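Local coordinates for type IV secretion system protein DotB (Yersinia pseudotuberculosis IP 31758, PDB 6GEF), which probably hydrolyses ATP as a hexameric AAA+ motor of a type IVb secretion system, in the GspE family of secretion ATPases, at residues S54-K59 and I148-I153. Residues are numbered along the deposited sequence; the frame is centred on the assembly and turned at random.
Sequences SDIIIK and IVMRSI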
loop_
_atom_site.group_PDB
_atom_site.type_symbol
_atom_site.label_atom_id
_atom_site.label_comp_id
_atom_site.label_asym_id
_atom_site.label_seq_id
_atom_site.Cartn_x
_atom_site.Cartn_y
_atom_site.Cartn_z
ATOM N N SER A 54 -20.503 -40.508 -9.982
ATOM C CA SER A 54 -20.002 -39.514 -9.058
ATOM C C SER A 54 -20.503 -38.120 -9.413
ATOM O O SER A 54 -20.857 -37.333 -8.533
ATOM C CB SER A 54 -18.479 -39.554 -9.003
ATOM O OG SER A 54 -17.927 -39.559 -10.287
ATOM N N ASP A 55 -20.546 -37.799 -10.682
ATOM C CA ASP A 55 -20.862 -36.444 -11.150
ATOM C C ASP A 55 -21.826 -36.537 -12.324
ATOM O O ASP A 55 -21.747 -37.451 -13.131
ATOM C CB ASP A 55 -19.597 -35.668 -11.606
ATOM C CG ASP A 55 -18.420 -35.837 -10.655
ATOM O OD1 ASP A 55 -17.786 -36.915 -10.694
ATOM O OD2 ASP A 55 -18.193 -34.936 -9.830
ATOM N N ILE A 56 -22.741 -35.587 -12.392
ATOM C CA ILE A 56 -23.704 -35.470 -13.472
ATOM C C ILE A 56 -23.585 -34.057 -14.052
ATOM O O ILE A 56 -23.495 -33.070 -13.318
ATOM C CB ILE A 56 -25.152 -35.733 -13.003
ATOM C CG1 ILE A 56 -26.138 -35.194 -14.053
ATOM C CG2 ILE A 56 -25.423 -35.138 -11.686
ATOM C CD1 ILE A 56 -27.591 -35.348 -13.670
ATOM N N ILE A 57 -23.542 -33.980 -15.371
ATOM C CA ILE A 57 -23.343 -32.748 -16.098
ATOM C C ILE A 57 -24.546 -32.504 -16.972
ATOM O O ILE A 57 -24.880 -33.336 -17.816
ATOM C CB ILE A 57 -22.037 -32.800 -16.964
ATOM C CG1 ILE A 57 -20.877 -33.306 -16.111
ATOM C CG2 ILE A 57 -21.727 -31.431 -17.514
ATOM C CD1 ILE A 57 -19.562 -33.287 -16.846
ATOM N N ILE A 58 -25.173 -31.354 -16.798
ATOM C CA ILE A 58 -26.255 -30.882 -17.666
ATOM C C ILE A 58 -25.745 -29.665 -18.410
ATOM O O ILE A 58 -25.469 -28.634 -17.802
ATOM C CB ILE A 58 -27.523 -30.553 -16.869
ATOM C CG1 ILE A 58 -27.909 -31.709 -15.938
ATOM C CG2 ILE A 58 -28.658 -30.204 -17.794
ATOM C CD1 ILE A 58 -27.073 -31.845 -14.691
ATOM N N LYS A 59 -25.606 -29.801 -19.725
ATOM C CA LYS A 59 -25.254 -28.668 -20.586
ATOM C C LYS A 59 -26.107 -28.724 -21.839
ATOM O O LYS A 59 -26.450 -29.797 -22.326
ATOM C CB LYS A 59 -23.772 -28.694 -20.964
ATOM C CG LYS A 59 -23.285 -27.410 -21.577
ATOM C CD LYS A 59 -21.841 -27.582 -22.094
ATOM C CE LYS A 59 -21.811 -28.169 -23.498
ATOM N NZ LYS A 59 -20.754 -27.476 -24.324
ATOM N N ILE A 148 -24.553 -26.992 -15.597
ATOM C CA ILE A 148 -24.793 -27.497 -14.247
ATOM C C ILE A 148 -23.913 -28.724 -14.036
ATOM O O ILE A 148 -23.860 -29.619 -14.893
ATOM C CB ILE A 148 -26.273 -27.858 -14.025
ATOM C CG1 ILE A 148 -27.165 -26.636 -14.260
ATOM C CG2 ILE A 148 -26.483 -28.396 -12.635
ATOM C CD1 ILE A 148 -28.423 -26.955 -15.063
ATOM N N VAL A 149 -23.218 -28.754 -12.902
ATOM C CA VAL A 149 -22.477 -29.919 -12.456
ATOM C C VAL A 149 -22.916 -30.279 -11.056
ATOM O O VAL A 149 -22.904 -29.442 -10.165
ATOM C CB VAL A 149 -20.952 -29.646 -12.490
ATOM C CG1 VAL A 149 -20.180 -30.876 -12.048
ATOM C CG2 VAL A 149 -20.512 -29.286 -13.908
ATOM N N MET A 150 -23.328 -31.526 -10.874
ATOM C CA MET A 150 -23.768 -32.046 -9.582
ATOM C C MET A 150 -22.826 -33.156 -9.156
ATOM O O MET A 150 -22.579 -34.091 -9.910
ATOM C CB MET A 150 -25.199 -32.597 -9.661
ATOM C CG MET A 150 -26.165 -31.685 -10.410
ATOM S SD MET A 150 -27.893 -31.982 -9.870
ATOM C CE MET A 150 -28.095 -33.603 -10.515
ATOM N N ARG A 151 -22.306 -33.043 -7.925
ATOM C CA ARG A 151 -21.333 -33.985 -7.396
ATOM C C ARG A 151 -21.964 -34.698 -6.216
ATOM O O ARG A 151 -22.212 -34.075 -5.162
ATOM C CB ARG A 151 -20.042 -33.253 -6.965
ATOM C CG ARG A 151 -19.229 -32.742 -8.156
ATOM C CD ARG A 151 -18.425 -31.492 -7.843
ATOM N NE ARG A 151 -19.279 -30.377 -7.412
ATOM C CZ ARG A 151 -18.948 -29.489 -6.476
ATOM N NH1 ARG A 151 -17.766 -29.576 -5.819
ATOM N NH2 ARG A 151 -19.803 -28.493 -6.210
ATOM N N SER A 152 -22.199 -35.993 -6.356
ATOM C CA SER A 152 -22.745 -36.790 -5.251
ATOM C C SER A 152 -21.970 -36.544 -3.959
ATOM O O SER A 152 -20.766 -36.522 -3.963
ATOM C CB SER A 152 -22.729 -38.275 -5.602
ATOM O OG SER A 152 -21.443 -38.806 -5.407
ATOM N N ILE A 153 -22.691 -36.340 -2.874
ATOM C CA ILE A 153 -22.112 -36.211 -1.540
ATOM C C ILE A 153 -22.262 -37.570 -0.812
ATOM O O ILE A 153 -23.370 -38.100 -0.729
ATOM C CB ILE A 153 -22.823 -35.141 -0.721
ATOM C CG1 ILE A 153 -23.049 -33.879 -1.559
ATOM C CG2 ILE A 153 -22.018 -34.820 0.543
ATOM C CD1 ILE A 153 -23.599 -32.702 -0.779
#
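The two central strands of the antiparallel sheet in the N-terminal domain meet here: 55-59 runs against 148-153 at 166°, with I56 paired to M150 and I58 to I148 as hydrogen-bonded pairs. The I56 pair is closed by I56 N to M150 O and by M150 N to I56 O, each 2.9 Å, both donors lying in the plane of the carbonyl they reach. The I58 pair has the same two-bond ring, I148 N to I58 O being almost straight at 178°. Beyond D55 the ladder gains one more bond, from S152 N to S54 O (2.9 Å), where the chain turns a corner at S54.

I56, I58, I148 and M150 line one face of the sheet, which the helices 38-50 and 82-93 cover; F41 and V45 meet M150, while I88 touches both I58 and I148. The side chains of I56 and M150 lie alongside each other. M150 is bent at its last torsion (chi3 -68°), which brings CE back to 3.6 Å from I56 CD1. I58 crosses I148 at a slant, CD1 of I58 lying 4.1 Å from CG2 of I148.

On the other face are D55, I57, V149 and R151, and a neighbouring subunit packs against it, its T256 reaching D55 and V149. D55 and R151 form no salt bridge: OD2 of D55 stays 5.3 Å from NE of R151 and rests beside the aliphatic base of the arginine. The arginine side chain leads away from the aspartate, and R151 also packs on R254 of that subunit.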